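Local atomic coordinates of EXOU (Pseudomonas aeruginosa, PDB entry 4AKX), a protein that is a type III secretion toxin with a patatin-like phospholipase domain, probably killing host cells by cleaving membrane phospholipids, and binds the chaperone SpcU. Residues B[73-78]-B[338-343]; B[584-589]-B[649-654]. All blocks are in the same frame, centred on the assembly; numbering follows the deposited sequence.

Both segments of contact 1 precede those of contact 2 in the sequence, and the two contacts stand well apart: their centres lie about 33 Å from each other and their nearest atoms about 15 Å, so the two do not meet. Contact 1 joins the start of strand 77-82 to the residues that lead into strand 343-348, two parallel neighbours in the six-stranded mixed sheet of the patatin-like region. Contact 2 pairs helix 561-591 with helix 646-656 in the helical C-terminal region; its centre lies about 23 Å from the centre of the chain. They therefore share no strand or helix. One belongs to the probable phospholipase framework, the other to a helical region commonly linked with membrane association in ExoU.

Contact 1. Residues B[73-78]-B[338-343]; sequences SRPPLT and PLRRND
Asp343 OD2 is gripped by several donors. Across the contact it receives Arg74 NH2 at 3.1 Å in a salt bridge, and Arg74 NE adds a weak bond to the same oxygen at 3.2 Å. Outside the two segments Arg442 makes a further salt bridge to it. The carboxylate lies near the edge of the Arg74 guanidinium but is turned steeply against it, and NH2 meets OD2 from above the carboxylate plane. Two successive bends in the Arg74 chain (chi2 and chi3 both -66°) fold the guanidinium round to this position.

Arg340 extends the network. Its NH1 sits over a face of the Arg74 guanidinium, 3.4 Å from Arg74 NH2, with the two planes 80° apart. Glu390 and Glu447 form salt bridges with Arg340, so the clustered arginines are probably balanced by carboxylates.

Next to this charged cluster the backbones meet. Asp343 N donates to Pro76 O at 3.1 Å (N-H...O angle 141°), and Leu77 pairs with Asp343 as a parallel bridge with CA atoms 4.9 Å apart. The side chains of this pair share one face of the sheet, where Leu77 CD2 touches Asp343 CB at 3.8 Å. Pro75 packs its CB against Asn342 CA at 3.5 Å, placing an apolar ring beside the incoming chain.

This geometry is that of two parallel strands, 77-82 and 343-348, coming into register at their beginnings. They are adjacent in the central mixed sheet of a patatin-like alpha/beta fold, in which strand 110-114 flanks strand 77-82 and leads into a probable nucleophile elbow.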
ATOM      1  N   SER B  73      30.264 -14.381  30.946  1.00 87.89           N
ATOM      2  CA  SER B  73      29.432 -15.540  31.240  1.00 92.26           C
ATOM      3  C   SER B  73      27.984 -15.125  31.442  1.00 94.18           C
ATOM      4  O   SER B  73      27.707 -14.075  32.033  1.00 97.26           O
ATOM      5  CB  SER B  73      29.936 -16.251  32.496  1.00 94.30           C
ATOM      6  OG  SER B  73      29.728 -15.439  33.644  1.00 93.35           O
ATOM      7  N   ARG B  74      27.066 -15.965  30.971  1.00 95.89           N
ATOM      8  CA  ARG B  74      25.638 -15.770  31.209  1.00 93.27           C
ATOM      9  C   ARG B  74      25.382 -15.390  32.667  1.00 87.95           C
ATOM     10  O   ARG B  74      26.055 -15.885  33.563  1.00 92.65           O
ATOM     11  CB  ARG B  74      24.853 -17.035  30.839  1.00 98.93           C
ATOM     12  CG  ARG B  74      24.781 -17.320  29.344  1.00103.98           C
ATOM     13  CD  ARG B  74      23.969 -16.251  28.622  1.00104.91           C
ATOM     14  NE  ARG B  74      22.563 -16.282  29.024  1.00112.40           N
ATOM     15  CZ  ARG B  74      21.551 -16.551  28.187  1.00116.00           C
ATOM     16  NH1 ARG B  74      21.771 -16.786  26.882  1.00118.74           N
ATOM     17  NH2 ARG B  74      20.311 -16.567  28.661  1.00113.28           N
ATOM     18  N   PRO B  75      24.415 -14.500  32.904  1.00 81.12           N
ATOM     19  CA  PRO B  75      24.157 -13.939  34.214  1.00 78.06           C
ATOM     20  C   PRO B  75      23.762 -15.005  35.170  1.00 77.71           C
ATOM     21  O   PRO B  75      23.494 -16.114  34.765  1.00 79.18           O
ATOM     22  CB  PRO B  75      22.952 -13.031  33.985  1.00 81.37           C
ATOM     23  CG  PRO B  75      22.961 -12.745  32.524  1.00 84.72           C
ATOM     24  CD  PRO B  75      23.457 -14.014  31.906  1.00 85.35           C
ATOM     25  N   PRO B  76      23.690 -14.659  36.445  1.00 89.39           N
ATOM     26  CA  PRO B  76      23.348 -15.644  37.445  1.00 90.03           C
ATOM     27  C   PRO B  76      21.882 -16.073  37.317  1.00 89.03           C
ATOM     28  O   PRO B  76      20.998 -15.230  37.101  1.00 87.55           O
ATOM     29  CB  PRO B  76      23.589 -14.895  38.762  1.00 89.44           C
ATOM     30  CG  PRO B  76      23.302 -13.469  38.435  1.00 89.87           C
ATOM     31  CD  PRO B  76      23.735 -13.290  36.995  1.00 90.11           C
ATOM     32  N   LEU B  77      21.630 -17.377  37.415  1.00 89.61           N
ATOM     33  CA  LEU B  77      20.256 -17.860  37.548  1.00 90.72           C
ATOM     34  C   LEU B  77      19.597 -17.355  38.862  1.00 87.41           C
ATOM     35  O   LEU B  77      19.956 -17.781  39.982  1.00 84.03           O
ATOM     36  CB  LEU B  77      20.194 -19.393  37.434  1.00 90.52           C
ATOM     37  CG  LEU B  77      19.715 -19.999  36.115  1.00 90.02           C
ATOM     38  CD1 LEU B  77      19.402 -21.464  36.344  1.00 91.74           C
ATOM     39  CD2 LEU B  77      18.478 -19.299  35.574  1.00 89.65           C
ATOM     40  N   THR B  78      18.662 -16.428  38.722  1.00 82.28           N
ATOM     41  CA  THR B  78      18.035 -15.882  39.889  1.00 83.00           C
ATOM     42  C   THR B  78      16.532 -15.994  39.824  1.00 83.75           C
ATOM     43  O   THR B  78      15.836 -15.427  40.664  1.00 83.97           O
ATOM     44  CB  THR B  78      18.389 -14.408  40.071  1.00 84.01           C
ATOM     45  OG1 THR B  78      17.949 -13.684  38.916  1.00 89.14           O
ATOM     46  CG2 THR B  78      19.911 -14.220  40.281  1.00 81.44           C
ATOM     47  N   PRO B 338      23.656  -1.730  29.494  1.00 85.95           N
ATOM     48  CA  PRO B 338      23.236  -2.733  28.511  1.00 84.80           C
ATOM     49  C   PRO B 338      23.364  -4.191  29.006  1.00 84.71           C
ATOM     50  O   PRO B 338      23.116  -5.118  28.243  1.00 87.18           O
ATOM     51  CB  PRO B 338      24.196  -2.496  27.358  1.00 85.03           C
ATOM     52  CG  PRO B 338      25.441  -2.029  28.024  1.00 85.89           C
ATOM     53  CD  PRO B 338      25.004  -1.211  29.206  1.00 85.35           C
ATOM     54  N   LEU B 339      23.757  -4.389  30.262  1.00 83.11           N
ATOM     55  CA  LEU B 339      23.922  -5.721  30.803  1.00 82.72           C
ATOM     56  C   LEU B 339      22.669  -6.218  31.506  1.00 83.76           C
ATOM     57  O   LEU B 339      22.109  -5.534  32.379  1.00 84.22           O
ATOM     58  CB  LEU B 339      25.081  -5.756  31.780  1.00 82.22           C
ATOM     59  CG  LEU B 339      26.489  -5.873  31.226  1.00 84.33           C
ATOM     60  CD1 LEU B 339      27.389  -6.346  32.344  1.00 85.15           C
ATOM     61  CD2 LEU B 339      26.578  -6.822  30.043  1.00 87.23           C
ATOM     62  N   ARG B 340      22.255  -7.428  31.143  1.00 84.95           N
ATOM     63  CA  ARG B 340      21.130  -8.090  31.780  1.00 84.30           C
ATOM     64  C   ARG B 340      21.594  -8.526  33.122  1.00 83.78           C
ATOM     65  O   ARG B 340      22.725  -9.000  33.237  1.00 84.25           O
ATOM     66  CB  ARG B 340      20.760  -9.327  30.996  1.00 85.89           C
ATOM     67  CG  ARG B 340      20.518  -9.081  29.530  1.00 87.85           C
ATOM     68  CD  ARG B 340      20.197 -10.395  28.865  1.00 90.50           C
ATOM     69  NE  ARG B 340      19.339 -11.203  29.724  1.00 89.39           N
ATOM     70  CZ  ARG B 340      19.353 -12.528  29.765  1.00 90.48           C
ATOM     71  NH1 ARG B 340      20.191 -13.220  28.998  1.00 93.02           N
ATOM     72  NH2 ARG B 340      18.527 -13.161  30.583  1.00 90.97           N
ATOM     73  N   ARG B 341      20.732  -8.404  34.137  1.00 85.29           N
ATOM     74  CA  ARG B 341      21.166  -8.684  35.513  1.00 87.30           C
ATOM     75  C   ARG B 341      20.965 -10.100  35.985  1.00 86.42           C
ATOM     76  O   ARG B 341      21.477 -10.485  37.033  1.00 91.60           O
ATOM     77  CB  ARG B 341      20.667  -7.658  36.536  1.00 90.03           C
ATOM     78  CG  ARG B 341      19.176  -7.465  36.637  1.00 96.94           C
ATOM     79  CD  ARG B 341      18.868  -6.617  37.868  1.00109.08           C
ATOM     80  NE  ARG B 341      17.711  -5.737  37.680  1.00121.19           N
ATOM     81  CZ  ARG B 341      17.496  -4.613  38.367  1.00127.86           C
ATOM     82  NH1 ARG B 341      18.361  -4.223  39.294  1.00135.65           N
ATOM     83  NH2 ARG B 341      16.417  -3.873  38.126  1.00125.95           N
ATOM     84  N   ASN B 342      20.260 -10.892  35.202  1.00 86.39           N
ATOM     85  CA  ASN B 342      19.969 -12.251  35.610  1.00 89.15           C
ATOM     86  C   ASN B 342      19.389 -13.054  34.469  1.00 91.25           C
ATOM     87  O   ASN B 342      19.159 -12.536  33.390  1.00 93.34           O
ATOM     88  CB  ASN B 342      18.999 -12.249  36.785  1.00 86.72           C
ATOM     89  CG  ASN B 342      17.665 -11.694  36.409  1.00 86.40           C
ATOM     90  OD1 ASN B 342      16.899 -12.340  35.701  1.00 87.22           O
ATOM     91  ND2 ASN B 342      17.391 -10.468  36.835  1.00 87.71           N
ATOM     92  N   ASP B 343      19.151 -14.328  34.728  1.00 93.75           N
ATOM     93  CA  ASP B 343      18.681 -15.253  33.725  1.00 91.51           C
ATOM     94  C   ASP B 343      17.423 -15.886  34.249  1.00 92.22           C
ATOM     95  O   ASP B 343      17.181 -15.908  35.459  1.00 94.42           O
ATOM     96  CB  ASP B 343      19.720 -16.348  33.502  1.00 93.95           C
ATOM     97  CG  ASP B 343      20.547 -16.129  32.257  1.00 97.66           C
ATOM     98  OD1 ASP B 343      20.757 -14.956  31.886  1.00100.26           O
ATOM     99  OD2 ASP B 343      20.979 -17.134  31.641  1.00 97.49           O
TER

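Contact 2. Residues B[584-589]-B[649-654]; sequences KEVIFP and EMAKAW
With CG held between the backbone N and the carbonyl carbon (chi1 80°) and the chain extended beyond it, Glu585 reaches across to Trp654. The next residue, Val586, has CG1 anti to its N and CG2 anti to its carbonyl carbon, which splits its two methyls between different partners.

The Glu585 carboxylate comes to the indole at its edge. Its CD lies 3.4 Å from Trp654 NE1, and OE2 is 3.6 Å from Trp654 CZ2, so the group spans the pyrrole nitrogen and the neighbouring corner of the six-membered ring. Carboxylate and ring planes are 75° apart, a steep crossing in place of a flat overlay. Trp654 also rests on Ile578, Asn581 and Ile582, so the indole also touches residues nearer the start of helix 561-591.

Val586 fills the apolar part of the interface. CG2 approaches Trp654 CD1 at 4.0 Å and Met650 CB at 4.5 Å, while CG1 meets Ala651 CB at 4.2 Å. The CB of Met650, a selenomethionine, faces helix 561-591, whereas the chain beyond it bends off, with SE 4.3 Å from Glu585 OE1. The contact is modest, burying 228 Å² in all.

The axes of the two short segments approach to 9.8 Å, with N-to-C directions 157° apart. Segment 584-589 contains a wider pi-type turn at 584-587 and a kink at Pro589. Ile587 turns instead to Ile627 of helix 617-630. Near-antiparallel helices joined by such mixed contacts are consistent with the helical bundle of the ExoU C-terminal domain.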
ATOM      1  N   LYS B 584      -0.813  -2.939  28.861  1.00 68.50           N
ATOM      2  CA  LYS B 584      -1.408  -4.043  29.574  1.00 71.17           C
ATOM      3  C   LYS B 584      -2.901  -3.949  29.662  1.00 72.79           C
ATOM      4  O   LYS B 584      -3.538  -4.957  29.795  1.00 78.20           O
ATOM      5  CB  LYS B 584      -0.831  -4.169  30.971  1.00 74.28           C
ATOM      6  CG  LYS B 584       0.564  -4.751  30.994  1.00 75.58           C
ATOM      7  CD  LYS B 584       0.926  -5.209  32.386  1.00 86.97           C
ATOM      8  CE  LYS B 584       2.107  -4.412  32.915  1.00 93.24           C
ATOM      9  NZ  LYS B 584       1.830  -3.762  34.241  1.00 97.98           N
ATOM     10  N   GLU B 585      -3.482  -2.760  29.583  1.00 71.53           N
ATOM     11  CA  GLU B 585      -4.918  -2.687  29.826  1.00 78.57           C
ATOM     12  C   GLU B 585      -5.820  -2.120  28.747  1.00 77.58           C
ATOM     13  O   GLU B 585      -7.028  -2.232  28.834  1.00 92.81           O
ATOM     14  CB  GLU B 585      -5.235  -2.090  31.192  1.00 82.62           C
ATOM     15  CG  GLU B 585      -5.176  -0.581  31.272  1.00 84.94           C
ATOM     16  CD  GLU B 585      -5.558  -0.074  32.663  1.00 99.62           C
ATOM     17  OE1 GLU B 585      -6.778   0.135  32.886  1.00116.97           O
ATOM     18  OE2 GLU B 585      -4.660   0.099  33.543  1.00 97.55           O
ATOM     19  N   VAL B 586      -5.257  -1.537  27.720  1.00 74.18           N
ATOM     20  CA  VAL B 586      -6.085  -1.127  26.597  1.00 75.10           C
ATOM     21  C   VAL B 586      -5.819  -2.038  25.400  1.00 79.74           C
ATOM     22  O   VAL B 586      -6.761  -2.533  24.771  1.00 90.79           O
ATOM     23  CB  VAL B 586      -5.842   0.337  26.203  1.00 68.12           C
ATOM     24  CG1 VAL B 586      -6.712   0.705  25.017  1.00 63.96           C
ATOM     25  CG2 VAL B 586      -6.114   1.254  27.385  1.00 71.97           C
ATOM     26  N   ILE B 587      -4.535  -2.290  25.131  1.00 70.31           N
ATOM     27  CA  ILE B 587      -4.108  -3.119  24.020  1.00 63.94           C
ATOM     28  C   ILE B 587      -4.279  -4.625  24.318  1.00 70.52           C
ATOM     29  O   ILE B 587      -4.997  -5.338  23.611  1.00 75.66           O
ATOM     30  CB  ILE B 587      -2.632  -2.854  23.697  1.00 63.23           C
ATOM     31  CG1 ILE B 587      -2.366  -1.369  23.437  1.00 58.47           C
ATOM     32  CG2 ILE B 587      -2.168  -3.739  22.555  1.00 68.90           C
ATOM     33  CD1 ILE B 587      -3.553  -0.622  22.881  1.00 61.37           C
ATOM     34  N   PHE B 588      -3.633  -5.109  25.375  1.00 70.28           N
ATOM     35  CA  PHE B 588      -3.499  -6.538  25.569  1.00 72.34           C
ATOM     36  C   PHE B 588      -4.827  -7.239  25.467  1.00 79.03           C
ATOM     37  O   PHE B 588      -4.907  -8.302  24.872  1.00 86.05           O
ATOM     38  CB  PHE B 588      -2.876  -6.865  26.913  1.00 77.56           C
ATOM     39  CG  PHE B 588      -2.864  -8.331  27.214  1.00 85.02           C
ATOM     40  CD1 PHE B 588      -4.026  -8.977  27.579  1.00 90.01           C
ATOM     41  CD2 PHE B 588      -1.697  -9.071  27.077  1.00 87.12           C
ATOM     42  CE1 PHE B 588      -4.026 -10.332  27.809  1.00 98.05           C
ATOM     43  CE2 PHE B 588      -1.689 -10.429  27.307  1.00 93.89           C
ATOM     44  CZ  PHE B 588      -2.855 -11.059  27.676  1.00 99.98           C
ATOM     45  N   PRO B 589      -5.858  -6.686  26.116  1.00 80.42           N
ATOM     46  CA  PRO B 589      -7.180  -7.257  26.020  1.00 83.88           C
ATOM     47  C   PRO B 589      -7.756  -7.283  24.594  1.00 83.91           C
ATOM     48  O   PRO B 589      -8.349  -8.300  24.187  1.00 87.85           O
ATOM     49  CB  PRO B 589      -8.023  -6.365  26.943  1.00 86.80           C
ATOM     50  CG  PRO B 589      -7.123  -5.264  27.396  1.00 86.18           C
ATOM     51  CD  PRO B 589      -5.745  -5.790  27.273  1.00 82.06           C
ATOM     52  N   GLU B 649     -13.624   3.538  24.492  1.00101.33           N
ATOM     53  CA  GLU B 649     -13.872   4.151  25.803  1.00109.08           C
ATOM     54  C   GLU B 649     -12.612   4.076  26.654  1.00104.94           C
ATOM     55  O   GLU B 649     -11.996   5.091  26.958  1.00105.59           O
ATOM     56  CB  GLU B 649     -15.024   3.469  26.537  1.00120.60           C
ATOM     57  CG  GLU B 649     -16.354   3.525  25.811  1.00135.57           C
ATOM     58  CD  GLU B 649     -16.633   4.881  25.189  1.00140.54           C
ATOM     59  OE1 GLU B 649     -16.309   5.910  25.847  1.00142.29           O
ATOM     60  OE2 GLU B 649     -17.174   4.915  24.034  1.00145.86           O
HETATM   61  N   MSE B 650     -12.218   2.852  26.997  1.00103.78           N
HETATM   62  CA  MSE B 650     -10.986   2.591  27.744  1.00101.41           C
HETATM   63  C   MSE B 650      -9.877   3.565  27.371  1.00 92.51           C
HETATM   64  O   MSE B 650      -9.271   4.208  28.240  1.00 90.20           O
HETATM   65  CB  MSE B 650     -10.592   1.127  27.493  1.00106.73           C
HETATM   66  CG  MSE B 650     -10.784   0.195  28.696  1.00117.08           C
HETATM   67 SE   MSE B 650     -10.039   1.102  30.286  1.00161.00          SE
HETATM   68  CE  MSE B 650     -11.752   1.476  31.231  1.00162.37           C
ATOM     69  N   ALA B 651      -9.603   3.700  26.078  1.00 86.68           N
ATOM     70  CA  ALA B 651      -8.570   4.625  25.637  1.00 81.04           C
ATOM     71  C   ALA B 651      -8.956   6.067  25.989  1.00 84.88           C
ATOM     72  O   ALA B 651      -8.193   6.776  26.632  1.00 86.19           O
ATOM     73  CB  ALA B 651      -8.277   4.468  24.153  1.00 68.27           C
ATOM     74  N   LYS B 652     -10.157   6.486  25.615  1.00 87.93           N
ATOM     75  CA  LYS B 652     -10.590   7.836  25.954  1.00 92.40           C
ATOM     76  C   LYS B 652     -10.276   8.132  27.425  1.00 97.18           C
ATOM     77  O   LYS B 652      -9.716   9.179  27.767  1.00 98.88           O
ATOM     78  CB  LYS B 652     -12.077   8.029  25.642  1.00 93.20           C
ATOM     79  CG  LYS B 652     -12.356   8.242  24.165  1.00 89.42           C
ATOM     80  CD  LYS B 652     -13.840   8.167  23.861  1.00 96.72           C
ATOM     81  CE  LYS B 652     -14.158   8.633  22.448  1.00 96.14           C
ATOM     82  NZ  LYS B 652     -15.586   9.041  22.302  1.00107.13           N
ATOM     83  N   ALA B 653     -10.562   7.170  28.283  1.00101.37           N
ATOM     84  CA  ALA B 653     -10.358   7.357  29.706  1.00109.01           C
ATOM     85  C   ALA B 653      -8.887   7.630  30.058  1.00102.09           C
ATOM     86  O   ALA B 653      -8.590   8.462  30.916  1.00103.17           O
ATOM     87  CB  ALA B 653     -10.890   6.157  30.474  1.00116.96           C
ATOM     88  N   TRP B 654      -7.976   6.920  29.406  1.00 93.75           N
ATOM     89  CA  TRP B 654      -6.558   7.126  29.653  1.00 89.62           C
ATOM     90  C   TRP B 654      -6.093   8.460  29.160  1.00 89.66           C
ATOM     91  O   TRP B 654      -5.262   9.099  29.779  1.00 95.28           O
ATOM     92  CB  TRP B 654      -5.720   5.986  29.069  1.00 83.31           C
ATOM     93  CG  TRP B 654      -5.436   4.952  30.116  1.00 83.13           C
ATOM     94  CD1 TRP B 654      -6.183   3.818  30.422  1.00 83.84           C
ATOM     95  CD2 TRP B 654      -4.376   4.997  31.112  1.00 84.71           C
ATOM     96  NE1 TRP B 654      -5.647   3.162  31.504  1.00 85.29           N
ATOM     97  CE2 TRP B 654      -4.565   3.829  31.972  1.00 87.98           C
ATOM     98  CE3 TRP B 654      -3.319   5.861  31.370  1.00 83.37           C
ATOM     99  CZ2 TRP B 654      -3.707   3.548  33.031  1.00 88.71           C
ATOM    100  CZ3 TRP B 654      -2.457   5.566  32.431  1.00 84.50           C
ATOM    101  CH2 TRP B 654      -2.651   4.434  33.245  1.00 85.48           C
TER